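Local coordinates for protein R.MvaI (Kocuria varians, PDB 2OAA) that probably cleaves double-stranded DNA at a specific sequence as a metal-dependent type II restriction endonuclease of the MvaI/BcnI family, at residues Ile169-Lys174 and Tyr182-Ala187; Ser5-Leu10 and Phe54-Ile59. All blocks are in the same frame, centred on the assembly; numbering follows the deposited sequence.

Contact 1 of 2, residues Ile169-Lys174 and Tyr182-Ala187; sequences ISAESK and YKYNSA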
loop_
_atom_site.group_PDB
_atom_site.type_symbol
_atom_site.label_atom_id
_atom_site.label_comp_id
_atom_site.label_asym_id
_atom_site.label_seq_id
_atom_site.Cartn_x
_atom_site.Cartn_y
_atom_site.Cartn_z
ATOM N N ILE E 169 10.138 8.880 2.921
ATOM C CA ILE E 169 11.270 8.964 3.827
ATOM C C ILE E 169 11.984 7.628 3.878
ATOM O O ILE E 169 11.426 6.628 4.329
ATOM C CB ILE E 169 10.827 9.447 5.227
ATOM C CG1 ILE E 169 10.222 10.853 5.073
ATOM C CG2 ILE E 169 12.031 9.499 6.188
ATOM C CD1 ILE E 169 9.036 11.100 5.898
ATOM N N SER E 170 13.216 7.606 3.373
ATOM C CA SER E 170 14.001 6.379 3.348
ATOM C C SER E 170 14.678 6.171 4.691
ATOM O O SER E 170 15.184 7.127 5.297
ATOM C CB SER E 170 15.024 6.406 2.217
ATOM O OG SER E 170 14.364 6.287 0.960
ATOM N N ALA E 171 14.671 4.924 5.152
ATOM C CA ALA E 171 15.071 4.605 6.515
ATOM C C ALA E 171 15.862 3.317 6.575
ATOM O O ALA E 171 15.931 2.547 5.609
ATOM C CB ALA E 171 13.829 4.486 7.395
ATOM N N GLU E 172 16.448 3.079 7.742
ATOM C CA GLU E 172 17.081 1.800 8.028
ATOM C C GLU E 172 16.630 1.334 9.392
ATOM O O GLU E 172 16.054 2.114 10.158
ATOM C CB GLU E 172 18.598 1.896 7.956
ATOM C CG GLU E 172 19.203 2.946 8.839
ATOM C CD GLU E 172 20.692 3.058 8.624
ATOM O OE1 GLU E 172 21.407 2.091 8.959
ATOM O OE2 GLU E 172 21.139 4.106 8.128
ATOM N N SER E 173 16.858 0.058 9.674
ATOM C CA SER E 173 16.508 -0.527 10.964
ATOM C C SER E 173 17.662 -1.343 11.505
ATOM O O SER E 173 18.563 -1.747 10.763
ATOM C CB SER E 173 15.280 -1.429 10.849
ATOM O OG SER E 173 15.629 -2.674 10.251
ATOM N N LYS E 174 17.605 -1.591 12.808
ATOM C CA LYS E 174 18.503 -2.548 13.444
ATOM C C LYS E 174 17.842 -3.137 14.671
ATOM O O LYS E 174 16.900 -2.570 15.226
ATOM C CB LYS E 174 19.840 -1.908 13.835
ATOM C CG LYS E 174 19.766 -0.936 15.005
ATOM C CD LYS E 174 21.151 -0.430 15.372
ATOM C CE LYS E 174 21.072 0.624 16.453
ATOM N NZ LYS E 174 22.406 1.259 16.687
ATOM N N TYR E 182 14.718 2.356 14.471
ATOM C CA TYR E 182 14.681 2.930 13.129
ATOM C C TYR E 182 15.472 4.218 13.060
ATOM O O TYR E 182 15.504 4.988 14.019
ATOM C CB TYR E 182 13.246 3.210 12.696
ATOM C CG TYR E 182 12.387 1.976 12.658
ATOM C CD1 TYR E 182 12.520 1.046 11.621
ATOM C CD2 TYR E 182 11.458 1.718 13.665
ATOM C CE1 TYR E 182 11.729 -0.125 11.578
ATOM C CE2 TYR E 182 10.671 0.575 13.632
ATOM C CZ TYR E 182 10.808 -0.345 12.591
ATOM O OH TYR E 182 10.017 -1.483 12.558
ATOM N N LYS E 183 16.091 4.448 11.909
ATOM C CA LYS E 183 16.791 5.696 11.643
ATOM C C LYS E 183 16.339 6.194 10.287
ATOM O O LYS E 183 16.366 5.440 9.310
ATOM C CB LYS E 183 18.306 5.472 11.648
ATOM C CG LYS E 183 19.108 6.744 11.450
ATOM C CD LYS E 183 20.538 6.584 11.971
ATOM C CE LYS E 183 21.421 5.867 10.986
ATOM N NZ LYS E 183 21.734 6.735 9.807
ATOM N N TYR E 184 15.916 7.453 10.246
ATOM C CA TYR E 184 15.359 8.054 9.042
ATOM C C TYR E 184 16.434 8.911 8.412
ATOM O O TYR E 184 17.013 9.774 9.079
ATOM C CB TYR E 184 14.087 8.842 9.386
ATOM C CG TYR E 184 13.085 7.957 10.118
ATOM C CD1 TYR E 184 12.182 7.160 9.413
ATOM C CD2 TYR E 184 13.084 7.869 11.504
ATOM C CE1 TYR E 184 11.304 6.313 10.083
ATOM C CE2 TYR E 184 12.205 7.045 12.176
ATOM C CZ TYR E 184 11.315 6.277 11.465
ATOM O OH TYR E 184 10.465 5.458 12.159
ATOM N N ASN E 185 16.725 8.644 7.141
ATOM C CA ASN E 185 17.940 9.183 6.516
ATOM C C ASN E 185 17.771 10.296 5.508
ATOM O O ASN E 185 18.624 11.173 5.410
ATOM C CB ASN E 185 18.729 8.049 5.866
ATOM C CG ASN E 185 19.274 7.058 6.888
ATOM O OD1 ASN E 185 19.745 7.443 7.963
ATOM N ND2 ASN E 185 19.219 5.775 6.548
ATOM N N SER E 186 16.700 10.233 4.725
ATOM C CA SER E 186 16.536 11.172 3.618
ATOM C C SER E 186 15.083 11.181 3.185
ATOM O O SER E 186 14.300 10.328 3.604
ATOM C CB SER E 186 17.435 10.760 2.444
ATOM O OG SER E 186 17.111 9.454 1.988
ATOM N N ALA E 187 14.729 12.131 2.326
ATOM C CA ALA E 187 13.364 12.215 1.813
ATOM C C ALA E 187 13.341 12.713 0.384
ATOM O O ALA E 187 14.070 13.633 0.019
ATOM C CB ALA E 187 12.508 13.106 2.684
#
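Ile-169 and Ala-171 meet the ring of Tyr-184 obliquely, Ala-171 CB resting 3.7 Å from Tyr-184 CD1, while Phe-38 packs edge-to-face with the same ring. The Tyr-182 ring has Glu-172 O at its edge, near the ring plane, and Ser-173 CB set obliquely to it. The side chains of Ile-169, Ala-171, Tyr-182 and Tyr-184 lie on the face of the beta hairpin that packs against helix 33-41, where Tyr-184 OH bonds to Ile-34 O. Backbone hydrogen bonds join the antiparallel strands, among them Glu-172 N to Lys-183 O at 2.8 Å. A classic beta bulge interrupts the ladder: Asn-185 and Ser-186 both face Ser-170, whose O takes the Asn-185 N-H at 2.8 Å and whose N donates to Ser-186 O at 2.9 Å. The bulge lies beside a polar cluster on the other face. Glu-172 CG sits between its backbone N and carbonyl carbon (chi1 56°), and the chain beyond it extends past the Asn-185 amide, bringing OE2 within 3.0 Å of Asn-185 ND2. The amide meets OE2 on its anti side, the two planes turned 75° apart. Lys-183 curls back at its last two torsions and runs alongside Glu-172, so that NZ donates to Asn-185 OD1 at 2.8 Å and makes a weak salt bridge of 3.2 Å with Glu-172 OE2. An alanine in place of Asn-185 removes the amide, and this weak bridge would probably be left without the group that orients it. Both ends of the amide are used, its N-H toward the carboxylate and its oxygen toward the ammonium, which fixes the amide's rotation and links the two charges across the hairpin.

Contact 2 of 2, residues Ser5-Leu10 and Phe54-Ile59; sequences SEYLNL and FHDIEI. With CA (calcium ion), chain I.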
loop_
_atom_site.group_PDB
_atom_site.type_symbol
_atom_site.label_atom_id
_atom_site.label_comp_id
_atom_site.label_asym_id
_atom_site.label_seq_id
_atom_site.Cartn_x
_atom_site.Cartn_y
_atom_site.Cartn_z
ATOM N N SER E 5 2.933 22.744 -2.675
ATOM C CA SER E 5 2.351 22.973 -1.368
ATOM C C SER E 5 2.926 24.207 -0.693
ATOM O O SER E 5 4.135 24.452 -0.743
ATOM C CB SER E 5 2.608 21.769 -0.471
ATOM O OG SER E 5 2.179 22.051 0.848
ATOM N N GLU E 6 2.053 24.952 -0.027
ATOM C CA GLU E 6 2.464 26.094 0.777
ATOM C C GLU E 6 3.240 25.652 2.013
ATOM O O GLU E 6 3.851 26.477 2.698
ATOM C CB GLU E 6 1.236 26.915 1.215
ATOM C CG GLU E 6 0.426 27.546 0.064
ATOM C CD GLU E 6 1.236 28.526 -0.781
ATOM O OE1 GLU E 6 2.105 29.228 -0.220
ATOM O OE2 GLU E 6 1.000 28.596 -2.010
ATOM N N TYR E 7 3.216 24.351 2.296
ATOM C CA TYR E 7 3.749 23.815 3.545
ATOM C C TYR E 7 5.024 23.002 3.360
ATOM O O TYR E 7 5.457 22.321 4.280
ATOM C CB TYR E 7 2.684 22.950 4.215
ATOM C CG TYR E 7 1.392 23.690 4.461
ATOM C CD1 TYR E 7 1.230 24.482 5.603
ATOM C CD2 TYR E 7 0.326 23.596 3.554
ATOM C CE1 TYR E 7 0.040 25.158 5.834
ATOM C CE2 TYR E 7 -0.859 24.271 3.783
ATOM C CZ TYR E 7 -0.996 25.039 4.918
ATOM O OH TYR E 7 -2.178 25.708 5.163
ATOM N N LEU E 8 5.626 23.069 2.178
ATOM C CA LEU E 8 6.813 22.266 1.923
ATOM C C LEU E 8 7.965 22.636 2.862
ATOM O O LEU E 8 8.648 21.755 3.365
ATOM C CB LEU E 8 7.232 22.344 0.448
ATOM C CG LEU E 8 8.449 21.485 0.054
ATOM C CD1 LEU E 8 8.247 20.008 0.356
ATOM C CD2 LEU E 8 8.839 21.709 -1.413
ATOM N N ASN E 9 8.167 23.925 3.121
ATOM C CA ASN E 9 9.232 24.328 4.046
ATOM C C ASN E 9 9.040 23.750 5.448
ATOM O O ASN E 9 9.978 23.232 6.050
ATOM C CB ASN E 9 9.353 25.854 4.121
ATOM C CG ASN E 9 10.380 26.299 5.146
ATOM O OD1 ASN E 9 11.578 26.068 4.975
ATOM N ND2 ASN E 9 9.911 26.927 6.230
ATOM N N LEU E 10 7.816 23.846 5.964
ATOM C CA LEU E 10 7.493 23.260 7.263
ATOM C C LEU E 10 7.703 21.755 7.280
ATOM O O LEU E 10 8.160 21.195 8.282
ATOM C CB LEU E 10 6.055 23.586 7.658
ATOM C CG LEU E 10 5.800 24.987 8.205
ATOM C CD1 LEU E 10 4.301 25.232 8.286
ATOM C CD2 LEU E 10 6.455 25.169 9.570
ATOM N N PHE E 54 0.242 15.634 6.519
ATOM C CA PHE E 54 0.837 16.887 6.954
ATOM C C PHE E 54 0.309 17.973 6.036
ATOM O O PHE E 54 0.839 18.191 4.939
ATOM C CB PHE E 54 2.354 16.770 6.844
ATOM C CG PHE E 54 3.111 17.915 7.445
ATOM C CD1 PHE E 54 3.597 17.826 8.740
ATOM C CD2 PHE E 54 3.382 19.065 6.699
ATOM C CE1 PHE E 54 4.324 18.870 9.299
ATOM C CE2 PHE E 54 4.097 20.116 7.251
ATOM C CZ PHE E 54 4.572 20.013 8.560
ATOM N N HIS E 55 -0.730 18.670 6.498
ATOM C CA HIS E 55 -1.484 19.597 5.654
ATOM C C HIS E 55 -1.887 18.894 4.356
ATOM O O HIS E 55 -2.670 17.946 4.411
ATOM C CB HIS E 55 -0.715 20.897 5.434
ATOM C CG HIS E 55 -0.524 21.675 6.690
ATOM N ND1 HIS E 55 -1.516 22.466 7.230
ATOM C CD2 HIS E 55 0.530 21.759 7.534
ATOM C CE1 HIS E 55 -1.071 23.022 8.345
ATOM N NE2 HIS E 55 0.165 22.603 8.555
ATOM N N ASP E 56 -1.351 19.311 3.211
ATOM C CA ASP E 56 -1.728 18.678 1.936
ATOM C C ASP E 56 -0.734 17.638 1.435
ATOM O O ASP E 56 -0.859 17.152 0.309
ATOM C CB ASP E 56 -1.983 19.735 0.849
ATOM C CG ASP E 56 -0.829 20.710 0.672
ATOM O OD1 ASP E 56 0.170 20.630 1.413
ATOM O OD2 ASP E 56 -0.944 21.577 -0.239
ATOM N N ILE E 57 0.240 17.294 2.279
ATOM C CA ILE E 57 1.323 16.391 1.887
ATOM C C ILE E 57 1.198 15.029 2.568
ATOM O O ILE E 57 1.013 14.949 3.781
ATOM C CB ILE E 57 2.710 17.008 2.207
ATOM C CG1 ILE E 57 2.854 18.368 1.509
ATOM C CG2 ILE E 57 3.838 16.054 1.798
ATOM C CD1 ILE E 57 3.873 19.287 2.175
ATOM N N GLU E 58 1.308 13.963 1.772
ATOM C CA GLU E 58 1.326 12.605 2.274
ATOM C C GLU E 58 2.760 12.238 2.655
ATOM O O GLU E 58 3.697 12.567 1.939
ATOM C CB GLU E 58 0.820 11.666 1.167
ATOM C CG GLU E 58 0.998 10.192 1.440
ATOM C CD GLU E 58 0.098 9.658 2.531
ATOM O OE1 GLU E 58 -0.882 10.351 2.909
ATOM O OE2 GLU E 58 0.366 8.519 2.995
ATOM N N ILE E 59 2.920 11.549 3.777
ATOM C CA ILE E 59 4.229 11.091 4.227
ATOM C C ILE E 59 4.243 9.564 4.226
ATOM O O ILE E 59 3.283 8.927 4.643
ATOM C CB ILE E 59 4.524 11.606 5.637
ATOM C CG1 ILE E 59 4.657 13.129 5.612
ATOM C CG2 ILE E 59 5.792 10.942 6.170
ATOM C CD1 ILE E 59 4.781 13.753 6.986
HETATM CA CA CA I . 1.178 8.344 5.281
HETATM O O HOH W 1 -0.711 24.282 -0.021
HETATM O O HOH W 2 1.634 6.126 4.645
HETATM O O HOH W 3 2.053 8.296 7.472
#
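Tyr-7 stacks on His-55 where the start of helix 8-19 meets the type II' turn Phe-54 to Ile-57, which leads into strand 57-63. Tyr-7 is the N-cap residue, and its backbone N-H closes an ST turn by donating to Ser-5 OG, with N and OG 2.9 Å apart. Tyr-7 CB lies 4.4 Å from both Phe-54 CE2 and Ile-57 CD1. With CG anti to the Tyr-7 carbonyl carbon (chi1 -56°), the ring spreads across the imidazole in an offset stack, centroids of the two rings 3.7 Å apart and planes only 1° from parallel. Tyr-7 CG sits by His-55 CB and CG, Tyr-7 CD1 lies over His-55 CD2, and Tyr-7 CE1 approaches His-55 ND1 to 3.4 Å, with Tyr-7 CZ also close to that nitrogen. On the other branch, Tyr-7 CD2 comes near His-55 CB, whose CH-pi contact covers the same ring face, and has Asp-56 OD1 at the ring edge. At the tip, Tyr-7 OH lies 3.9 Å from His-55 ND1. Further along, Leu-10 CB touches the edge of the Phe-54 ring. Beyond the turn, Glu-58 OE2 and Ile-59 O bind calcium with two waters, Asp-53 and a DNA phosphate; Asp-53, Glu-58 and Lys-60 match the PD-(D/E)XK nuclease signature. A water joins Glu-6 N to Asp-56 OD2, while the other carboxylate oxygen, Asp-56 OD1, uses its syn lone pair to accept from Ser-5 OG at 2.5 Å.

From the N terminus, contact 2 is the first to close: residues 5-10, at the head of helix 8-19, meet residues 54-59 after a loop of 43 residues that includes helix 33-41. The chain then runs through strand 57-63 and a long excursion before returning in strand 165-176, which pairs parallel to it. Contact 1 closes the hairpin that strand 165-176 makes with strand 179-191. The two closures follow in series, neither nested nor crossing. Their centres are about 19 Å apart, yet they touch through Ile-169 CD1 and Ile-59 CG2, 3.3 Å apart. The mixed sheet thus joins the hairpin to the calcium-binding strand and, through it, to the N-terminal helix.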